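Local coordinates for hypothetical protein PH1109 (Pyrococcus horikoshii, PDB 2D5A) that is of unknown function but folds as a Rossmann-like CoA-binding domain and holds a molecule of coenzyme A, at residues I25-A30 with D82-P87; D37-M42 with E61-K66; Y53-K58 with P69-I74. One frame throughout, in Å; residues are numbered along the deposited sequence.

Contact 1 of 3, residues I25-A30 with D82-P87. With COA (coenzyme A), chain B.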
# COMPACT_ATOMS: atom_id res chain seq x y z
N ILE A 25 6.55 4.56 1.03
CA ILE A 25 5.62 3.41 0.81
C ILE A 25 6.34 2.09 1.05
O ILE A 25 7.49 1.95 0.55
CB ILE A 25 5.17 3.39 -0.68
CG1 ILE A 25 4.59 4.78 -1.18
CG2 ILE A 25 3.95 2.30 -0.84
CD1 ILE A 25 3.45 5.33 -0.35
N ALA A 26 5.71 1.13 1.76
CA ALA A 26 6.28 -0.26 1.85
C ALA A 26 5.34 -0.96 0.90
O ALA A 26 4.12 -1.08 1.23
CB ALA A 26 6.10 -0.80 3.22
N LEU A 27 5.87 -1.51 -0.21
CA LEU A 27 5.00 -2.14 -1.23
C LEU A 27 5.23 -3.66 -1.05
O LEU A 27 6.22 -4.27 -1.42
CB LEU A 27 5.39 -1.65 -2.63
CG LEU A 27 4.34 -2.02 -3.75
CD1 LEU A 27 4.35 -1.02 -4.90
CD2 LEU A 27 4.67 -3.49 -4.32
N VAL A 28 4.16 -4.25 -0.49
CA VAL A 28 4.29 -5.69 -0.03
C VAL A 28 3.81 -6.61 -1.12
O VAL A 28 2.71 -6.41 -1.68
CB VAL A 28 3.38 -5.86 1.28
CG1 VAL A 28 3.39 -7.37 1.67
CG2 VAL A 28 3.88 -4.98 2.41
N GLY A 29 4.61 -7.61 -1.45
CA GLY A 29 4.29 -8.46 -2.63
C GLY A 29 5.03 -7.96 -3.88
O GLY A 29 4.81 -8.36 -5.01
N ALA A 30 6.04 -7.08 -3.62
CA ALA A 30 6.83 -6.60 -4.77
C ALA A 30 7.42 -7.77 -5.56
O ALA A 30 7.85 -8.75 -4.97
CB ALA A 30 8.01 -5.75 -4.23
N ASP A 82 1.31 -0.67 1.15
CA ASP A 82 0.47 -0.83 -0.10
C ASP A 82 0.56 -2.34 -0.34
O ASP A 82 1.63 -2.86 -0.61
CB ASP A 82 1.13 0.02 -1.17
CG ASP A 82 0.45 -0.02 -2.46
OD1 ASP A 82 -0.84 -0.27 -2.40
OD2 ASP A 82 1.01 0.21 -3.53
N LEU A 83 -0.60 -3.03 -0.24
CA LEU A 83 -0.61 -4.51 -0.21
C LEU A 83 -0.90 -5.16 -1.52
O LEU A 83 -1.91 -4.82 -2.13
CB LEU A 83 -1.67 -4.97 0.82
CG LEU A 83 -1.41 -4.52 2.26
CD1 LEU A 83 -2.76 -4.67 3.08
CD2 LEU A 83 -0.23 -5.36 2.93
N PHE A 84 0.04 -5.99 -2.03
CA PHE A 84 -0.16 -6.77 -3.27
C PHE A 84 0.05 -8.28 -2.89
O PHE A 84 0.79 -9.02 -3.56
CB PHE A 84 0.89 -6.41 -4.32
CG PHE A 84 0.60 -5.09 -5.02
CD1 PHE A 84 -0.09 -5.09 -6.24
CD2 PHE A 84 1.03 -3.90 -4.47
CE1 PHE A 84 -0.33 -3.87 -6.96
CE2 PHE A 84 0.82 -2.70 -5.16
CZ PHE A 84 0.16 -2.66 -6.38
N VAL A 85 -0.64 -8.69 -1.84
CA VAL A 85 -0.58 -10.09 -1.46
C VAL A 85 -2.01 -10.59 -1.15
O VAL A 85 -2.86 -9.78 -0.91
CB VAL A 85 0.24 -10.36 -0.16
CG1 VAL A 85 1.79 -10.12 -0.51
CG2 VAL A 85 -0.15 -9.48 1.06
N LYS A 86 -2.18 -11.90 -1.15
CA LYS A 86 -3.51 -12.41 -0.93
C LYS A 86 -4.04 -12.01 0.40
O LYS A 86 -3.37 -11.84 1.43
CB LYS A 86 -3.47 -13.93 -1.10
CG LYS A 86 -3.33 -14.22 -2.57
CD LYS A 86 -2.86 -15.66 -2.75
CE LYS A 86 -3.35 -16.16 -4.05
NZ LYS A 86 -2.45 -17.27 -4.57
N PRO A 87 -5.42 -12.00 0.51
CA PRO A 87 -6.03 -11.61 1.74
C PRO A 87 -5.54 -12.16 3.03
O PRO A 87 -5.25 -11.37 3.99
CB PRO A 87 -7.55 -11.95 1.53
CG PRO A 87 -7.75 -11.85 0.05
CD PRO A 87 -6.37 -12.29 -0.58
N1A COA B . 5.17 -11.61 1.42
C2A COA B . 5.42 -10.85 0.37
N3A COA B . 5.18 -11.24 -0.88
C4A COA B . 4.62 -12.44 -1.08
C5A COA B . 4.31 -13.27 -0.00
C6A COA B . 4.61 -12.84 1.28
N6A COA B . 4.44 -13.62 2.36
N7A COA B . 3.80 -14.39 -0.51
C8A COA B . 3.79 -14.29 -1.84
N9A COA B . 4.30 -13.10 -2.19
C1B COA B . 4.56 -12.63 -3.56
C2B COA B . 5.15 -13.71 -4.47
O2B COA B . 6.57 -13.71 -4.38
C3B COA B . 4.62 -13.28 -5.84
O3B COA B . 5.61 -12.68 -6.69
P3B COA B . 6.51 -13.63 -7.62
O7A COA B . 7.60 -12.61 -8.22
O8A COA B . 5.58 -14.23 -8.76
O9A COA B . 7.08 -14.68 -6.73
C4B COA B . 3.49 -12.29 -5.53
O4B COA B . 3.27 -12.38 -4.12
C5B COA B . 2.21 -12.69 -6.26
O5B COA B . 1.92 -14.06 -5.99
P1A COA B . 0.40 -14.62 -5.91
O1A COA B . -0.25 -14.04 -4.71
O2A COA B . 0.59 -16.08 -6.01
O3A COA B . -0.16 -14.10 -7.33
P2A COA B . -1.71 -14.16 -7.80
O4A COA B . -1.62 -14.26 -9.28
O5A COA B . -2.40 -15.17 -6.97
O6A COA B . -2.31 -12.70 -7.48
CBP COA B . -2.39 -10.84 -5.99
CCP COA B . -2.75 -12.31 -6.17
CDP COA B . -0.91 -10.54 -6.29
CEP COA B . -2.99 -10.29 -4.69
CAP COA B . -3.15 -10.14 -7.13
OAP COA B . -4.57 -10.32 -7.07
C9P COA B . -2.92 -8.63 -7.25
O9P COA B . -1.87 -8.27 -8.01
N8P COA B . -3.79 -7.76 -6.74
C7P COA B . -3.65 -6.31 -6.91
C6P COA B . -4.30 -5.98 -8.26
C5P COA B . -4.21 -4.49 -8.54
O5P COA B . -4.58 -3.65 -7.55
N4P COA B . -3.72 -4.11 -9.71
C3P COA B . -3.57 -2.68 -10.02
C2P COA B . -4.41 -2.42 -11.26
S1P COA B . -4.16 -0.69 -11.79
O HOH W 1 2.28 -9.26 -5.85
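Residues 25-28 and 82-83 run side by side as parallel strands, with Leu27 bridged to Asp82 and Val28 to Leu83. Three backbone bonds tie them. Asp82 N donates to Ala26 O at 2.8 Å, Val28 N to Asp82 O, and Phe84 N to Val28 O at 2.7 Å. The last is the most bent, with 146° at the hydrogen.

Leu27 and Asp82 project from one face of the sheet, lying alongside and pointing the same way. Leu27 CD1 comes 3.8 Å from Asp82 OD2, while Asp82 OD1 is held by Gln108. Leu27 also lies obliquely against the Phe84 ring, where its CD2 meets Phe84 CD2 at 3.7 Å. Helix 37-47 covers this face. On the other face Val28 CB packs on Leu83 CD2, and helix 90-100 lies over both residues. Val28 CG1 stands anti to the backbone N (chi1 174°), and this branch touches Val85 CG1 at 3.9 Å.

Strands 24-28 and 80-83 are neighbours inside the parallel sheet of the Rossmann-like fold, 80-83 being its middle strand, and the ligand sits at their C-terminal ends. There Leu27 to Ala30 form a type II turn. Gly29 is the third residue of the turn and has the positive phi (95°) that this position requires; its CA lies against Phe84 O and Val85 CG1. Gly29 CA also approaches coenzyme A N3A at 3.4 Å, and Val85 CG1 likewise borders the adenine. A water donates to both Gly29 O and Phe84 O, bridging the two loops as they part. The Phe84 ring has the pantetheine carbon C7P near its CD1. Further along, Lys86 extends to the pyrophosphate, where NZ makes a weak bond to coenzyme A O5A.

Contact 2 of 3, residues D37-M42 with E61-K66. With COA (coenzyme A), chain B.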
# COMPACT_ATOMS: atom_id res chain seq x y z
N ASP A 37 1.08 -7.09 -11.32
CA ASP A 37 0.60 -5.74 -11.03
C ASP A 37 1.48 -5.00 -10.04
O ASP A 37 1.68 -3.77 -10.13
CB ASP A 37 -0.80 -5.84 -10.43
CG ASP A 37 -1.83 -6.27 -11.56
OD1 ASP A 37 -1.37 -6.90 -12.56
OD2 ASP A 37 -3.03 -5.96 -11.49
N ALA A 38 2.02 -5.72 -9.07
CA ALA A 38 2.92 -5.03 -8.11
C ALA A 38 4.14 -4.39 -8.83
O ALA A 38 4.69 -3.34 -8.35
CB ALA A 38 3.44 -6.08 -7.03
N ASN A 39 4.63 -4.99 -9.91
CA ASN A 39 5.84 -4.44 -10.58
C ASN A 39 5.44 -3.16 -11.31
O ASN A 39 6.12 -2.12 -11.30
CB ASN A 39 6.39 -5.50 -11.52
CG ASN A 39 7.61 -5.02 -12.27
OD1 ASN A 39 7.50 -4.34 -13.34
ND2 ASN A 39 8.80 -5.40 -11.77
N ILE A 40 4.32 -3.27 -12.03
CA ILE A 40 3.82 -2.09 -12.78
C ILE A 40 3.53 -0.91 -11.85
O ILE A 40 4.03 0.21 -12.13
CB ILE A 40 2.44 -2.41 -13.47
CG1 ILE A 40 2.56 -3.68 -14.31
CG2 ILE A 40 1.98 -1.20 -14.36
CD1 ILE A 40 3.75 -3.67 -15.01
N VAL A 41 2.83 -1.12 -10.74
CA VAL A 41 2.50 0.00 -9.85
C VAL A 41 3.81 0.52 -9.16
O VAL A 41 3.94 1.71 -8.94
CB VAL A 41 1.46 -0.39 -8.77
CG1 VAL A 41 1.25 0.69 -7.67
CG2 VAL A 41 0.04 -0.69 -9.51
N MET A 42 4.67 -0.42 -8.74
CA MET A 42 5.97 0.07 -8.10
C MET A 42 6.75 0.97 -9.08
O MET A 42 7.17 2.08 -8.72
CB MET A 42 6.85 -1.16 -7.75
CG MET A 42 8.20 -0.50 -7.22
SD MET A 42 8.94 -1.95 -6.24
CE MET A 42 10.60 -1.22 -5.89
N GLU A 61 16.51 -7.79 -4.13
CA GLU A 61 16.48 -6.49 -4.88
C GLU A 61 15.37 -6.55 -5.96
O GLU A 61 15.19 -7.57 -6.61
CB GLU A 61 17.88 -6.20 -5.49
CG GLU A 61 17.96 -4.73 -5.93
CD GLU A 61 19.43 -4.29 -6.25
OE1 GLU A 61 19.66 -3.04 -6.20
OE2 GLU A 61 20.25 -5.20 -6.49
N VAL A 62 14.59 -5.49 -6.03
CA VAL A 62 13.53 -5.44 -7.04
C VAL A 62 13.52 -4.01 -7.62
O VAL A 62 13.47 -3.05 -6.85
CB VAL A 62 12.14 -5.71 -6.39
CG1 VAL A 62 10.99 -5.53 -7.44
CG2 VAL A 62 12.09 -7.20 -5.94
N LEU A 63 13.60 -3.95 -8.94
CA LEU A 63 13.56 -2.64 -9.67
C LEU A 63 14.68 -1.72 -9.08
O LEU A 63 14.52 -0.48 -8.96
CB LEU A 63 12.16 -1.93 -9.49
CG LEU A 63 11.22 -2.68 -10.42
CD1 LEU A 63 9.73 -2.15 -10.05
CD2 LEU A 63 11.49 -2.37 -11.93
N GLY A 64 15.78 -2.35 -8.71
CA GLY A 64 16.90 -1.55 -8.24
C GLY A 64 16.84 -1.05 -6.82
O GLY A 64 17.68 -0.27 -6.40
N ARG A 65 15.82 -1.49 -6.10
CA ARG A 65 15.64 -1.02 -4.71
C ARG A 65 15.91 -2.26 -3.82
O ARG A 65 15.47 -3.42 -4.13
CB ARG A 65 14.17 -0.62 -4.44
CG ARG A 65 13.75 0.71 -5.17
CD ARG A 65 14.56 1.84 -4.48
NE ARG A 65 14.20 1.99 -3.05
CZ ARG A 65 13.55 3.02 -2.51
NH1 ARG A 65 13.19 4.11 -3.24
NH2 ARG A 65 13.21 2.90 -1.22
N LYS A 66 16.60 -2.06 -2.71
CA LYS A 66 16.78 -3.27 -1.80
C LYS A 66 15.37 -3.72 -1.39
O LYS A 66 14.54 -2.86 -1.03
CB LYS A 66 17.43 -2.76 -0.48
CG LYS A 66 18.95 -2.45 -0.70
CD LYS A 66 19.40 -1.25 0.24
CE LYS A 66 20.78 -0.56 -0.24
NZ LYS A 66 21.86 -1.50 0.29
N1A COA B . 5.17 -11.61 1.42
C2A COA B . 5.42 -10.85 0.37
N3A COA B . 5.18 -11.24 -0.88
C4A COA B . 4.62 -12.44 -1.08
C5A COA B . 4.31 -13.27 -0.00
C6A COA B . 4.61 -12.84 1.28
N6A COA B . 4.44 -13.62 2.36
N7A COA B . 3.80 -14.39 -0.51
C8A COA B . 3.79 -14.29 -1.84
N9A COA B . 4.30 -13.10 -2.19
C1B COA B . 4.56 -12.63 -3.56
C2B COA B . 5.15 -13.71 -4.47
O2B COA B . 6.57 -13.71 -4.38
C3B COA B . 4.62 -13.28 -5.84
O3B COA B . 5.61 -12.68 -6.69
P3B COA B . 6.51 -13.63 -7.62
O7A COA B . 7.60 -12.61 -8.22
O8A COA B . 5.58 -14.23 -8.76
O9A COA B . 7.08 -14.68 -6.73
C4B COA B . 3.49 -12.29 -5.53
O4B COA B . 3.27 -12.38 -4.12
C5B COA B . 2.21 -12.69 -6.26
O5B COA B . 1.92 -14.06 -5.99
P1A COA B . 0.40 -14.62 -5.91
O1A COA B . -0.25 -14.04 -4.71
O2A COA B . 0.59 -16.08 -6.01
O3A COA B . -0.16 -14.10 -7.33
P2A COA B . -1.71 -14.16 -7.80
O4A COA B . -1.62 -14.26 -9.28
O5A COA B . -2.40 -15.17 -6.97
O6A COA B . -2.31 -12.70 -7.48
CBP COA B . -2.39 -10.84 -5.99
CCP COA B . -2.75 -12.31 -6.17
CDP COA B . -0.91 -10.54 -6.29
CEP COA B . -2.99 -10.29 -4.69
CAP COA B . -3.15 -10.14 -7.13
OAP COA B . -4.57 -10.32 -7.07
C9P COA B . -2.92 -8.63 -7.25
O9P COA B . -1.87 -8.27 -8.01
N8P COA B . -3.79 -7.76 -6.74
C7P COA B . -3.65 -6.31 -6.91
C6P COA B . -4.30 -5.98 -8.26
C5P COA B . -4.21 -4.49 -8.54
O5P COA B . -4.58 -3.65 -7.55
N4P COA B . -3.72 -4.11 -9.71
C3P COA B . -3.57 -2.68 -10.02
C2P COA B . -4.41 -2.42 -11.26
S1P COA B . -4.16 -0.69 -11.79
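Met42 and Leu63 carry most of the apolar packing between the helix and the small hairpin. The CD1 tip of Leu63 comes against the middle of the Met42 chain, with Met42 CG 3.6 Å from Leu63 CD1. Met42 has CG anti to its backbone N (chi1 175°) and continues as an extended chain, which carries the methyl group past Leu63 CD1 to the hairpin backbone. Met42 CE ends 3.5 Å from Val62 O and 3.8 Å from Arg65 CG. Met42 SD passes more loosely by Val62 CG1, at 4.3 Å. The thioether thus lies against three hairpin residues, Val62, Leu63 and Arg65. Met42 also touches Leu27, Val52 and Pro54 of the main sheet.

The hairpin is a two-stranded antiparallel unit, 61-62 with 65-66, closed by a type I' turn from Val62 to Arg65. Val62 and Arg65 bond to each other through both backbone N-H groups. Leu63 and Gly64 occupy the turn with positive phi, and the turn presents Leu63 to helix 37-47, which follows the first strand of the Rossmann-like fold. The hairpin itself lies outside the parallel sheet.

Polar groups at this contact look to other partners. The Asn39 amide meets Leu63 obliquely, with ND2 3.8 Å from Leu63 CD1, but ND2 donates to Ser31 O and OD1 accepts from Lys43. Only the aliphatic part of Arg65 serves the Met42 methyl; its guanidinium makes a salt bridge with Asp51 and a cation-pi contact with Tyr53.

The helix also grips the ligand, at its first turn and on the side turned away from the hairpin. Asp37 OD2 accepts from coenzyme A N4P at 2.7 Å. That bond is almost straight, 178° at the hydrogen, and fixes an amide of the pantetheine arm.

Contact 3 of 3, residues Y53-K58 with P69-I74. With COA (coenzyme A), chain B.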
# COMPACT_ATOMS: atom_id res chain seq x y z
N TYR A 53 9.75 1.21 -0.90
CA TYR A 53 10.59 0.08 -0.36
C TYR A 53 9.83 -1.22 -0.65
O TYR A 53 8.78 -1.45 -0.06
CB TYR A 53 10.66 0.28 1.16
CG TYR A 53 11.53 1.48 1.53
CD1 TYR A 53 12.93 1.26 1.79
CD2 TYR A 53 11.00 2.75 1.67
CE1 TYR A 53 13.72 2.27 2.12
CE2 TYR A 53 11.87 3.79 2.09
CZ TYR A 53 13.23 3.47 2.28
OH TYR A 53 14.02 4.58 2.66
N PRO A 54 10.34 -2.03 -1.57
CA PRO A 54 9.68 -3.31 -1.83
C PRO A 54 9.87 -4.25 -0.63
O PRO A 54 10.90 -4.34 0.05
CB PRO A 54 10.40 -3.86 -3.07
CG PRO A 54 11.82 -3.26 -2.99
CD PRO A 54 11.63 -1.86 -2.35
N VAL A 55 8.80 -5.00 -0.33
CA VAL A 55 8.84 -5.96 0.80
C VAL A 55 8.38 -7.31 0.25
O VAL A 55 7.25 -7.48 -0.22
CB VAL A 55 7.83 -5.53 1.92
CG1 VAL A 55 7.75 -6.63 3.02
CG2 VAL A 55 8.33 -4.19 2.52
N ASN A 56 9.26 -8.33 0.33
CA ASN A 56 8.91 -9.65 -0.18
C ASN A 56 10.14 -10.51 0.27
O ASN A 56 11.24 -10.31 -0.25
CB ASN A 56 8.86 -9.72 -1.72
CG ASN A 56 8.37 -11.08 -2.19
OD1 ASN A 56 8.49 -12.08 -1.43
ND2 ASN A 56 7.74 -11.17 -3.38
N PRO A 57 9.95 -11.42 1.23
CA PRO A 57 11.05 -12.27 1.72
C PRO A 57 11.71 -13.11 0.65
O PRO A 57 12.81 -13.63 0.93
CB PRO A 57 10.37 -13.24 2.77
CG PRO A 57 9.12 -12.42 3.17
CD PRO A 57 8.66 -11.65 1.94
N LYS A 58 11.07 -13.26 -0.51
CA LYS A 58 11.67 -14.08 -1.54
C LYS A 58 12.86 -13.35 -2.22
O LYS A 58 13.74 -14.01 -2.79
CB LYS A 58 10.64 -14.38 -2.61
CG LYS A 58 11.21 -15.10 -3.86
CD LYS A 58 10.02 -15.45 -4.75
CE LYS A 58 10.41 -16.12 -6.08
NZ LYS A 58 9.21 -16.48 -6.92
N PRO A 69 12.44 -8.28 3.96
CA PRO A 69 11.63 -9.45 4.34
C PRO A 69 10.45 -9.09 5.27
O PRO A 69 9.56 -9.94 5.45
CB PRO A 69 12.65 -10.42 4.99
CG PRO A 69 13.63 -9.42 5.70
CD PRO A 69 13.78 -8.21 4.69
N SER A 70 10.41 -7.84 5.76
CA SER A 70 9.29 -7.41 6.59
C SER A 70 9.25 -5.88 6.54
O SER A 70 10.31 -5.21 6.29
CB SER A 70 9.57 -7.95 8.02
OG SER A 70 9.43 -7.01 8.97
N VAL A 71 8.08 -5.28 6.81
CA VAL A 71 8.04 -3.80 6.83
C VAL A 71 8.91 -3.34 8.01
O VAL A 71 9.41 -2.21 8.02
CB VAL A 71 6.52 -3.41 7.04
CG1 VAL A 71 6.45 -1.87 7.35
CG2 VAL A 71 5.66 -3.87 5.81
N LEU A 72 9.05 -4.18 9.07
CA LEU A 72 9.79 -3.74 10.25
C LEU A 72 11.32 -3.65 9.99
O LEU A 72 12.02 -2.98 10.79
CB LEU A 72 9.55 -4.73 11.43
CG LEU A 72 8.09 -4.53 11.91
CD1 LEU A 72 7.76 -5.62 13.03
CD2 LEU A 72 7.91 -3.08 12.45
N ASP A 73 11.80 -4.32 8.94
CA ASP A 73 13.23 -4.26 8.61
C ASP A 73 13.60 -3.06 7.78
O ASP A 73 14.84 -2.82 7.62
CB ASP A 73 13.69 -5.52 7.84
CG ASP A 73 13.69 -6.72 8.78
OD1 ASP A 73 12.88 -7.60 8.72
OD2 ASP A 73 14.45 -6.70 9.70
N ILE A 74 12.60 -2.22 7.40
CA ILE A 74 12.95 -1.06 6.54
C ILE A 74 13.62 0.00 7.41
O ILE A 74 13.09 0.46 8.42
CB ILE A 74 11.68 -0.52 5.93
CG1 ILE A 74 11.15 -1.61 4.93
CG2 ILE A 74 11.94 0.88 5.18
CD1 ILE A 74 9.69 -1.23 4.34
N1A COA B . 5.17 -11.61 1.42
C2A COA B . 5.42 -10.85 0.37
N3A COA B . 5.18 -11.24 -0.88
C4A COA B . 4.62 -12.44 -1.08
C5A COA B . 4.31 -13.27 -0.00
C6A COA B . 4.61 -12.84 1.28
N6A COA B . 4.44 -13.62 2.36
N7A COA B . 3.80 -14.39 -0.51
C8A COA B . 3.79 -14.29 -1.84
N9A COA B . 4.30 -13.10 -2.19
C1B COA B . 4.56 -12.63 -3.56
C2B COA B . 5.15 -13.71 -4.47
O2B COA B . 6.57 -13.71 -4.38
C3B COA B . 4.62 -13.28 -5.84
O3B COA B . 5.61 -12.68 -6.69
P3B COA B . 6.51 -13.63 -7.62
O7A COA B . 7.60 -12.61 -8.22
O8A COA B . 5.58 -14.23 -8.76
O9A COA B . 7.08 -14.68 -6.73
C4B COA B . 3.49 -12.29 -5.53
O4B COA B . 3.27 -12.38 -4.12
C5B COA B . 2.21 -12.69 -6.26
O5B COA B . 1.92 -14.06 -5.99
P1A COA B . 0.40 -14.62 -5.91
O1A COA B . -0.25 -14.04 -4.71
O2A COA B . 0.59 -16.08 -6.01
O3A COA B . -0.16 -14.10 -7.33
P2A COA B . -1.71 -14.16 -7.80
O4A COA B . -1.62 -14.26 -9.28
O5A COA B . -2.40 -15.17 -6.97
O6A COA B . -2.31 -12.70 -7.48
CBP COA B . -2.39 -10.84 -5.99
CCP COA B . -2.75 -12.31 -6.17
CDP COA B . -0.91 -10.54 -6.29
CEP COA B . -2.99 -10.29 -4.69
CAP COA B . -3.15 -10.14 -7.13
OAP COA B . -4.57 -10.32 -7.07
C9P COA B . -2.92 -8.63 -7.25
O9P COA B . -1.87 -8.27 -8.01
N8P COA B . -3.79 -7.76 -6.74
C7P COA B . -3.65 -6.31 -6.91
C6P COA B . -4.30 -5.98 -8.26
C5P COA B . -4.21 -4.49 -8.54
O5P COA B . -4.58 -3.65 -7.55
N4P COA B . -3.72 -4.11 -9.71
C3P COA B . -3.57 -2.68 -10.02
C2P COA B . -4.41 -2.42 -11.26
S1P COA B . -4.16 -0.69 -11.79
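Ile74 lies over one face of the Tyr53 ring, its CG2 methyl displaced toward CD1 and CG of the ring. This is a CH-pi contact: Ile74 CG2 is 3.7 Å from the centroid of the Tyr53 ring and 15° off the ring normal. The two side chains cross obliquely. The other branch of Ile74 turns toward the strand, and its CD1 lies 3.7 Å from Tyr53 CB. The same methyl meets Val55 CG2, also at 3.7 Å, where the two side chains cross at about a right angle. Val55 CG1, anti to the backbone N (chi1 173°), is directed instead at the backbone of Ser70 and Val71. Nearer the surface, Pro57 CG rests 3.4 Å from Pro69 O.

Each segment contains a side-chain-capped turn. Asn56 OD1 takes the N-H of Lys58 in an Asx turn, and Ser70 OG takes that of Leu72 in an ST turn. Asn56 ND2 donates to coenzyme A O2B at 3.0 Å and also to Ala30 O. Lys58 NZ donates a hydrogen bond to coenzyme A O9A on the 3'-phosphate.

The two segments meet through apolar groups without a hydrogen bond between them, while Asn56 ND2 and Lys58 NZ are turned to the ligand.

Overall arrangement
Contacts 1 and 3 meet on neighbouring strands of the parallel sheet, and coenzyme A lies at the C-terminal ends. Ile25 O and Tyr53 N lie 2.8 Å apart, Leu27 O and Val55 N 2.9 Å, both probable hydrogen bonds between these strands. Contact 2 lies on the face covered by helix 37-47, its centre about 11 Å from that of contact 1, with Phe84 CZ 3.5 Å from Val41 CB. It meets contact 3 through Arg65 and Met42, whose CE is 3.7 Å from Pro54 CD. Each contact supplies part of the ligand site. Gly29, Val85 and Pro57 border the adenine, Asn56 and Lys58 hold the ribose and its 3'-phosphate, Lys86 reaches the pyrophosphate, and Phe84 and Asp37 meet the pantetheine.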